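Local coordinates for protein probable M18 family aminopeptidase 1 (Thermotoga maritima, PDB 2GLF) that probably removes amino-terminal residues from peptides as a zinc-dependent metalloaminopeptidase of the M18 family, at residues A66-A74 with N285-Y293; Y293-L301 with E310-E318. All coordinates share one frame; numbering follows the deposited sequence.

Contact 1 (A66-A74 with N285-Y293); sequences AVNRGKAIA and NTGAKARFY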
loop_
_atom_site.group_PDB
_atom_site.type_symbol
_atom_site.label_atom_id
_atom_site.label_comp_id
_atom_site.label_asym_id
_atom_site.label_seq_id
_atom_site.Cartn_x
_atom_site.Cartn_y
_atom_site.Cartn_z
ATOM N N ALA A 66 -19.995 -45.738 -33.593
ATOM C CA ALA A 66 -19.546 -46.409 -32.391
ATOM C C ALA A 66 -19.805 -45.494 -31.205
ATOM O O ALA A 66 -19.441 -44.317 -31.230
ATOM C CB ALA A 66 -18.069 -46.723 -32.494
ATOM N N VAL A 67 -20.459 -46.028 -30.180
ATOM C CA VAL A 67 -20.741 -45.265 -28.971
ATOM C C VAL A 67 -19.630 -45.651 -28.009
ATOM O O VAL A 67 -19.417 -46.834 -27.776
ATOM C CB VAL A 67 -22.093 -45.672 -28.357
ATOM C CG1 VAL A 67 -22.383 -44.828 -27.119
ATOM C CG2 VAL A 67 -23.193 -45.515 -29.386
ATOM N N ASN A 68 -18.909 -44.678 -27.463
ATOM C CA ASN A 68 -17.827 -45.002 -26.539
ATOM C C ASN A 68 -18.382 -45.569 -25.237
ATOM O O ASN A 68 -18.465 -46.788 -25.078
ATOM C CB ASN A 68 -16.960 -43.772 -26.257
ATOM C CG ASN A 68 -15.725 -44.105 -25.435
ATOM O OD1 ASN A 68 -14.731 -43.378 -25.458
ATOM N ND2 ASN A 68 -15.786 -45.205 -24.695
ATOM N N ARG A 69 -18.755 -44.707 -24.298
ATOM C CA ARG A 69 -19.305 -45.210 -23.044
ATOM C C ARG A 69 -20.588 -44.481 -22.684
ATOM O O ARG A 69 -20.874 -44.227 -21.508
ATOM C CB ARG A 69 -18.285 -45.076 -21.912
ATOM C CG ARG A 69 -17.143 -46.093 -21.968
ATOM C CD ARG A 69 -16.211 -45.901 -20.783
ATOM N NE ARG A 69 -15.138 -46.894 -20.691
ATOM C CZ ARG A 69 -14.190 -47.078 -21.607
ATOM N NH1 ARG A 69 -14.167 -46.343 -22.712
ATOM N NH2 ARG A 69 -13.246 -47.983 -21.402
ATOM N N GLY A 70 -21.370 -44.163 -23.713
ATOM C CA GLY A 70 -22.617 -43.458 -23.499
ATOM C C GLY A 70 -22.327 -41.985 -23.328
ATOM O O GLY A 70 -23.209 -41.210 -22.969
ATOM N N LYS A 71 -21.083 -41.600 -23.594
ATOM C CA LYS A 71 -20.666 -40.212 -23.463
ATOM C C LYS A 71 -19.933 -39.719 -24.704
ATOM O O LYS A 71 -19.657 -38.534 -24.840
ATOM C CB LYS A 71 -19.765 -40.052 -22.238
ATOM C CG LYS A 71 -20.435 -40.400 -20.926
ATOM C CD LYS A 71 -19.457 -40.273 -19.777
ATOM C CE LYS A 71 -20.126 -40.594 -18.460
ATOM N NZ LYS A 71 -19.198 -40.454 -17.299
ATOM N N ALA A 72 -19.611 -40.630 -25.607
ATOM C CA ALA A 72 -18.922 -40.256 -26.831
ATOM C C ALA A 72 -19.469 -41.114 -27.955
ATOM O O ALA A 72 -19.933 -42.229 -27.724
ATOM C CB ALA A 72 -17.432 -40.474 -26.676
ATOM N N ILE A 73 -19.428 -40.609 -29.177
ATOM C CA ILE A 73 -19.947 -41.385 -30.283
ATOM C C ILE A 73 -19.404 -40.901 -31.621
ATOM O O ILE A 73 -19.482 -39.719 -31.955
ATOM C CB ILE A 73 -21.491 -41.342 -30.281
ATOM C CG1 ILE A 73 -22.047 -42.261 -31.364
ATOM C CG2 ILE A 73 -21.971 -39.912 -30.469
ATOM C CD1 ILE A 73 -23.560 -42.318 -31.385
ATOM N N ALA A 74 -18.830 -41.830 -32.372
ATOM C CA ALA A 74 -18.272 -41.523 -33.679
ATOM C C ALA A 74 -19.170 -42.142 -34.752
ATOM O O ALA A 74 -19.579 -43.295 -34.645
ATOM C CB ALA A 74 -16.858 -42.077 -33.781
ATOM N N ASN A 285 -11.450 -41.778 -20.657
ATOM C CA ASN A 285 -11.783 -42.830 -21.615
ATOM C C ASN A 285 -12.296 -42.207 -22.894
ATOM O O ASN A 285 -11.980 -42.658 -23.997
ATOM C CB ASN A 285 -12.859 -43.733 -21.032
ATOM C CG ASN A 285 -12.400 -44.418 -19.784
ATOM O OD1 ASN A 285 -11.443 -45.190 -19.808
ATOM N ND2 ASN A 285 -13.064 -44.133 -18.676
ATOM N N THR A 286 -13.116 -41.177 -22.738
ATOM C CA THR A 286 -13.635 -40.479 -23.892
ATOM C C THR A 286 -12.827 -39.198 -24.053
ATOM O O THR A 286 -11.890 -38.941 -23.298
ATOM C CB THR A 286 -15.113 -40.124 -23.733
ATOM O OG1 THR A 286 -15.268 -38.708 -23.891
ATOM C CG2 THR A 286 -15.646 -40.578 -22.374
ATOM N N GLY A 287 -13.187 -38.388 -25.033
ATOM C CA GLY A 287 -12.442 -37.165 -25.252
ATOM C C GLY A 287 -11.354 -37.420 -26.276
ATOM O O GLY A 287 -10.907 -38.556 -26.428
ATOM N N ALA A 288 -10.945 -36.380 -27.000
ATOM C CA ALA A 288 -9.899 -36.533 -28.003
ATOM C C ALA A 288 -8.703 -37.092 -27.251
ATOM O O ALA A 288 -8.600 -36.896 -26.043
ATOM C CB ALA A 288 -9.567 -35.188 -28.615
ATOM N N LYS A 289 -7.808 -37.797 -27.924
ATOM C CA LYS A 289 -6.667 -38.336 -27.202
ATOM C C LYS A 289 -7.185 -39.335 -26.163
ATOM O O LYS A 289 -7.032 -39.130 -24.962
ATOM C CB LYS A 289 -5.926 -37.180 -26.518
ATOM C CG LYS A 289 -4.874 -37.578 -25.509
ATOM C CD LYS A 289 -5.112 -36.877 -24.178
ATOM C CE LYS A 289 -5.086 -35.367 -24.323
ATOM N NZ LYS A 289 -5.161 -34.694 -22.999
ATOM N N ALA A 290 -7.811 -40.410 -26.633
ATOM C CA ALA A 290 -8.357 -41.433 -25.746
ATOM C C ALA A 290 -8.397 -42.808 -26.402
ATOM O O ALA A 290 -9.106 -43.702 -25.942
ATOM C CB ALA A 290 -9.751 -41.044 -25.295
ATOM N N ARG A 291 -7.645 -42.969 -27.485
ATOM C CA ARG A 291 -7.569 -44.237 -28.203
ATOM C C ARG A 291 -8.840 -44.574 -28.970
ATOM O O ARG A 291 -8.775 -45.051 -30.100
ATOM C CB ARG A 291 -7.228 -45.378 -27.238
ATOM C CG ARG A 291 -6.762 -46.645 -27.945
ATOM C CD ARG A 291 -6.297 -47.706 -26.963
ATOM N NE ARG A 291 -5.721 -48.863 -27.646
ATOM C CZ ARG A 291 -4.513 -48.884 -28.203
ATOM N NH1 ARG A 291 -3.737 -47.811 -28.159
ATOM N NH2 ARG A 291 -4.084 -49.978 -28.813
ATOM N N PHE A 292 -9.989 -44.329 -28.351
ATOM C CA PHE A 292 -11.292 -44.588 -28.968
ATOM C C PHE A 292 -11.352 -44.223 -30.459
ATOM O O PHE A 292 -11.860 -44.987 -31.292
ATOM C CB PHE A 292 -12.360 -43.801 -28.209
ATOM C CG PHE A 292 -13.680 -43.735 -28.911
ATOM C CD1 PHE A 292 -14.383 -44.898 -29.212
ATOM C CD2 PHE A 292 -14.233 -42.504 -29.255
ATOM C CE1 PHE A 292 -15.625 -44.835 -29.845
ATOM C CE2 PHE A 292 -15.471 -42.429 -29.885
ATOM C CZ PHE A 292 -16.171 -43.597 -30.183
ATOM N N TYR A 293 -10.835 -43.042 -30.777
ATOM C CA TYR A 293 -10.808 -42.526 -32.137
ATOM C C TYR A 293 -10.045 -43.427 -33.105
ATOM O O TYR A 293 -10.529 -43.727 -34.193
ATOM C CB TYR A 293 -10.199 -41.127 -32.113
ATOM C CG TYR A 293 -9.792 -40.572 -33.450
ATOM C CD1 TYR A 293 -10.670 -40.575 -34.531
ATOM C CD2 TYR A 293 -8.542 -39.982 -33.616
ATOM C CE1 TYR A 293 -10.313 -39.994 -35.751
ATOM C CE2 TYR A 293 -8.175 -39.400 -34.822
ATOM C CZ TYR A 293 -9.065 -39.404 -35.886
ATOM O OH TYR A 293 -8.712 -38.791 -37.067
#
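Phe-292 carries most of the apolar contact, its ring lodged against the hairpin 66-74. Asn-68 CB lies over the middle of one face of the Phe-292 ring, a CH-pi contact 3.9 Å from its centroid and only 6° off the ring normal. Ala-66 O and Ala-74 N meet the ring at its edge, in plane. The methyls of Ala-66, Ala-72 and Ala-74 also touch the ring, with Ala-74 CB 4.0 Å from Phe-292 CZ and Ala-66 CB 4.1 Å from Phe-292 CE1. CG stands opposite the backbone N of Phe-292 (chi1 167°), which sends the ring from the first turn of helix 292-303 onto the hairpin. That hairpin joins strands 64-67 and 73-77 of the mixed sheet, paired through two backbone bonds between Ala-66 and Ala-74; the loop before Phe-292 follows strand 270-275, the next strand in the sheet. Nearer the turn, Ala-72 CB packs 3.8 Å from Thr-286 CB. The polar part is a stack: the Arg-69 guanidinium and Asn-285 amide lie with planes 17° apart, and Asn-285 CB approaches one guanidinium face, 3.4 Å from Arg-69 NH1. Arg-69 NE forms a salt bridge with Asp-413 of the second subunit, whose Gly-411 carbonyl accepts a hydrogen bond from NH2.

Contact 2 (Y293-L301 with E310-E318); sequences YLKALRQIL and EFVLDEVLE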
loop_
_atom_site.group_PDB
_atom_site.type_symbol
_atom_site.label_atom_id
_atom_site.label_comp_id
_atom_site.label_asym_id
_atom_site.label_seq_id
_atom_site.Cartn_x
_atom_site.Cartn_y
_atom_site.Cartn_z
ATOM N N TYR A 293 -10.835 -43.042 -30.777
ATOM C CA TYR A 293 -10.808 -42.526 -32.137
ATOM C C TYR A 293 -10.045 -43.427 -33.105
ATOM O O TYR A 293 -10.529 -43.727 -34.193
ATOM C CB TYR A 293 -10.199 -41.127 -32.113
ATOM C CG TYR A 293 -9.792 -40.572 -33.450
ATOM C CD1 TYR A 293 -10.670 -40.575 -34.531
ATOM C CD2 TYR A 293 -8.542 -39.982 -33.616
ATOM C CE1 TYR A 293 -10.313 -39.994 -35.751
ATOM C CE2 TYR A 293 -8.175 -39.400 -34.822
ATOM C CZ TYR A 293 -9.065 -39.404 -35.886
ATOM O OH TYR A 293 -8.712 -38.791 -37.067
ATOM N N LEU A 294 -8.848 -43.851 -32.720
ATOM C CA LEU A 294 -8.069 -44.716 -33.590
ATOM C C LEU A 294 -8.579 -46.149 -33.521
ATOM O O LEU A 294 -8.472 -46.904 -34.485
ATOM C CB LEU A 294 -6.597 -44.654 -33.207
ATOM C CG LEU A 294 -5.992 -43.269 -33.433
ATOM C CD1 LEU A 294 -4.480 -43.370 -33.318
ATOM C CD2 LEU A 294 -6.382 -42.732 -34.821
ATOM N N LYS A 295 -9.137 -46.519 -32.374
ATOM C CA LYS A 295 -9.684 -47.853 -32.201
ATOM C C LYS A 295 -10.871 -47.989 -33.140
ATOM O O LYS A 295 -11.172 -49.081 -33.620
ATOM C CB LYS A 295 -10.134 -48.064 -30.755
ATOM C CG LYS A 295 -10.947 -49.323 -30.543
ATOM C CD LYS A 295 -11.169 -49.585 -29.075
ATOM C CE LYS A 295 -12.344 -50.510 -28.866
ATOM N NZ LYS A 295 -13.622 -49.872 -29.296
ATOM N N ALA A 296 -11.537 -46.868 -33.399
ATOM C CA ALA A 296 -12.690 -46.840 -34.296
ATOM C C ALA A 296 -12.238 -46.990 -35.738
ATOM O O ALA A 296 -12.895 -47.653 -36.535
ATOM C CB ALA A 296 -13.456 -45.532 -34.133
ATOM N N LEU A 297 -11.113 -46.366 -36.068
ATOM C CA LEU A 297 -10.589 -46.435 -37.423
ATOM C C LEU A 297 -9.934 -47.785 -37.716
ATOM O O LEU A 297 -10.069 -48.322 -38.815
ATOM C CB LEU A 297 -9.604 -45.283 -37.667
ATOM C CG LEU A 297 -10.222 -43.878 -37.610
ATOM C CD1 LEU A 297 -9.252 -42.878 -38.206
ATOM C CD2 LEU A 297 -11.532 -43.831 -38.383
ATOM N N ARG A 298 -9.232 -48.337 -36.732
ATOM C CA ARG A 298 -8.588 -49.632 -36.911
ATOM C C ARG A 298 -9.637 -50.717 -37.160
ATOM O O ARG A 298 -9.447 -51.593 -38.007
ATOM C CB ARG A 298 -7.744 -49.993 -35.681
ATOM C CG ARG A 298 -6.342 -49.413 -35.697
ATOM C CD ARG A 298 -5.477 -50.066 -34.627
ATOM N NE ARG A 298 -5.857 -49.650 -33.280
ATOM C CZ ARG A 298 -5.448 -48.524 -32.701
ATOM N NH1 ARG A 298 -4.637 -47.698 -33.345
ATOM N NH2 ARG A 298 -5.859 -48.217 -31.479
ATOM N N GLN A 299 -10.745 -50.659 -36.427
ATOM C CA GLN A 299 -11.803 -51.644 -36.597
ATOM C C GLN A 299 -12.262 -51.633 -38.049
ATOM O O GLN A 299 -12.420 -52.682 -38.671
ATOM C CB GLN A 299 -12.982 -51.322 -35.682
ATOM C CG GLN A 299 -14.091 -52.355 -35.724
ATOM C CD GLN A 299 -13.607 -53.749 -35.361
ATOM O OE1 GLN A 299 -13.035 -53.963 -34.290
ATOM N NE2 GLN A 299 -13.836 -54.706 -36.256
ATOM N N ILE A 300 -12.462 -50.435 -38.583
ATOM C CA ILE A 300 -12.901 -50.272 -39.958
ATOM C C ILE A 300 -11.824 -50.761 -40.928
ATOM O O ILE A 300 -12.136 -51.358 -41.962
ATOM C CB ILE A 300 -13.245 -48.785 -40.250
ATOM C CG1 ILE A 300 -14.495 -48.390 -39.454
ATOM C CG2 ILE A 300 -13.449 -48.561 -41.761
ATOM C CD1 ILE A 300 -14.871 -46.933 -39.588
ATOM N N LEU A 301 -10.561 -50.513 -40.589
ATOM C CA LEU A 301 -9.454 -50.940 -41.436
ATOM C C LEU A 301 -9.355 -52.464 -41.529
ATOM O O LEU A 301 -9.168 -53.014 -42.621
ATOM C CB LEU A 301 -8.132 -50.361 -40.923
ATOM C CG LEU A 301 -7.889 -48.886 -41.252
ATOM C CD1 LEU A 301 -6.572 -48.433 -40.638
ATOM C CD2 LEU A 301 -7.864 -48.697 -42.763
ATOM N N GLU A 310 -1.537 -50.550 -37.834
ATOM C CA GLU A 310 -0.885 -49.338 -37.362
ATOM C C GLU A 310 -0.131 -48.672 -38.513
ATOM O O GLU A 310 -0.008 -47.452 -38.559
ATOM C CB GLU A 310 0.077 -49.666 -36.220
ATOM C CG GLU A 310 0.430 -48.473 -35.349
ATOM C CD GLU A 310 -0.801 -47.746 -34.830
ATOM O OE1 GLU A 310 -1.765 -48.425 -34.416
ATOM O OE2 GLU A 310 -0.805 -46.497 -34.831
ATOM N N PHE A 311 0.358 -49.483 -39.449
ATOM C CA PHE A 311 1.094 -48.980 -40.606
ATOM C C PHE A 311 0.155 -48.429 -41.676
ATOM O O PHE A 311 0.493 -47.478 -42.386
ATOM C CB PHE A 311 1.948 -50.093 -41.210
ATOM C CG PHE A 311 2.553 -49.735 -42.540
ATOM C CD1 PHE A 311 3.461 -48.689 -42.646
ATOM C CD2 PHE A 311 2.206 -50.441 -43.687
ATOM C CE1 PHE A 311 4.016 -48.352 -43.878
ATOM C CE2 PHE A 311 2.754 -50.111 -44.919
ATOM C CZ PHE A 311 3.660 -49.066 -45.016
ATOM N N VAL A 312 -1.015 -49.049 -41.799
ATOM C CA VAL A 312 -2.014 -48.614 -42.766
ATOM C C VAL A 312 -2.665 -47.329 -42.260
ATOM O O VAL A 312 -3.053 -46.461 -43.043
ATOM C CB VAL A 312 -3.103 -49.676 -42.952
ATOM C CG1 VAL A 312 -4.032 -49.267 -44.084
ATOM C CG2 VAL A 312 -2.462 -51.032 -43.223
ATOM N N LEU A 313 -2.779 -47.222 -40.938
ATOM C CA LEU A 313 -3.352 -46.044 -40.303
ATOM C C LEU A 313 -2.539 -44.818 -40.683
ATOM O O LEU A 313 -3.095 -43.739 -40.895
ATOM C CB LEU A 313 -3.323 -46.188 -38.788
ATOM C CG LEU A 313 -4.662 -46.345 -38.081
ATOM C CD1 LEU A 313 -4.413 -46.306 -36.587
ATOM C CD2 LEU A 313 -5.619 -45.231 -38.503
ATOM N N ASP A 314 -1.219 -44.991 -40.750
ATOM C CA ASP A 314 -0.331 -43.899 -41.111
ATOM C C ASP A 314 -0.882 -43.177 -42.328
ATOM O O ASP A 314 -1.121 -41.972 -42.280
ATOM C CB ASP A 314 1.071 -44.416 -41.426
ATOM C CG ASP A 314 1.844 -44.802 -40.188
ATOM O OD1 ASP A 314 1.666 -44.126 -39.153
ATOM O OD2 ASP A 314 2.643 -45.766 -40.256
ATOM N N GLU A 315 -1.088 -43.921 -43.415
ATOM C CA GLU A 315 -1.608 -43.333 -44.645
ATOM C C GLU A 315 -2.997 -42.782 -44.379
ATOM O O GLU A 315 -3.298 -41.648 -44.749
ATOM C CB GLU A 315 -1.680 -44.370 -45.769
ATOM C CG GLU A 315 -2.099 -43.775 -47.112
ATOM C CD GLU A 315 -2.303 -44.823 -48.198
ATOM O OE1 GLU A 315 -2.577 -44.441 -49.358
ATOM O OE2 GLU A 315 -2.194 -46.030 -47.893
ATOM N N VAL A 316 -3.838 -43.588 -43.737
ATOM C CA VAL A 316 -5.192 -43.159 -43.422
ATOM C C VAL A 316 -5.121 -41.771 -42.793
ATOM O O VAL A 316 -5.670 -40.813 -43.341
ATOM C CB VAL A 316 -5.898 -44.143 -42.442
ATOM C CG1 VAL A 316 -7.302 -43.646 -42.122
ATOM C CG2 VAL A 316 -5.968 -45.540 -43.057
ATOM N N LEU A 317 -4.431 -41.656 -41.660
ATOM C CA LEU A 317 -4.297 -40.368 -40.979
ATOM C C LEU A 317 -3.506 -39.363 -41.813
ATOM O O LEU A 317 -3.750 -38.162 -41.725
ATOM C CB LEU A 317 -3.616 -40.550 -39.623
ATOM C CG LEU A 317 -4.376 -41.388 -38.593
ATOM C CD1 LEU A 317 -3.407 -41.879 -37.516
ATOM C CD2 LEU A 317 -5.515 -40.567 -37.999
ATOM N N GLU A 318 -2.560 -39.859 -42.610
ATOM C CA GLU A 318 -1.731 -39.024 -43.485
ATOM C C GLU A 318 -2.647 -38.177 -44.373
ATOM O O GLU A 318 -2.416 -36.986 -44.590
ATOM C CB GLU A 318 -0.850 -39.918 -44.354
ATOM C CG GLU A 318 0.606 -39.522 -44.372
ATOM C CD GLU A 318 0.813 -38.118 -44.876
ATOM O OE1 GLU A 318 0.329 -37.174 -44.214
ATOM O OE2 GLU A 318 1.456 -37.963 -45.937
#
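Leu-313 enters helix 293-301 as a knob into a hole, seated among Leu-294, Leu-297, Arg-298 and Leu-301. Its branches divide the hole between them. CD1 of Leu-313 turns to the arginine side, 3.8 Å from Arg-298 CG, while CD2 faces Leu-297 CB at 4.1 Å. The Leu-301 side chain crosses the same leucine obliquely and brings its CD1 within 3.8 Å of Leu-313 CG. Leu-301 and Val-316 reach toward each other tip to tip, Leu-301 CD2 and Val-316 CG2 3.7 Å apart, while Leu-301 and Val-312 slide past each other in opposite directions. At the opposite end of the contact, Leu-294 and Leu-317 cross nearly perpendicularly, their CD2 atoms 3.9 Å apart. Leu-317 CD2 also reaches the Tyr-293 OH at 3.8 Å, the two side chains running past each other in opposite directions.

A charged flank accompanies this apolar core. The Arg-298 chain bends at its third torsion (chi3 -72°), carrying the guanidinium past Leu-313 CD1 toward Glu-310. A salt bridge of 3.2 Å is modelled from Arg-298 NH1 to Glu-310 OE1, with the planes of the two groups 49° apart, but the position of OE1 is doubtful. Both charges have partners on other chains: Arg-298 NH2 pairs with Asp-314 of the second subunit, and Glu-310 OE2 with Arg-291 of the third.

The axes of segments 293-301 and 310-318 run 107° apart in direction. Helix 292-303 sits on the mixed sheet, where Ala-296, Leu-297 and Ile-300 pack on Phe-76 of strand 73-77. Tyr-293 meets the ring of Phe-407 in helix 404-408, and helix 310-318 leads into strand 321-329.

Contacts 1 and 2 follow one another along the chain and share helix 292-303, with Tyr-293 belonging to both; their centres lie about 15 Å apart on the same side of the chain's centre. The helix receives the hairpin 66-74 at its start and helix 310-318 along its length, so helix 292-303 bridges the hairpin of strands 64-67 and 73-77 to helix 310-318. Arg-291 touches Arg-298 where the contacts meet, and beside it forms a salt bridge with Asp-314 of the second subunit. Contact 2 supplies the reciprocal acidic side to the third subunit, so both contacts lie at subunit interfaces of the twelve-chain assembly.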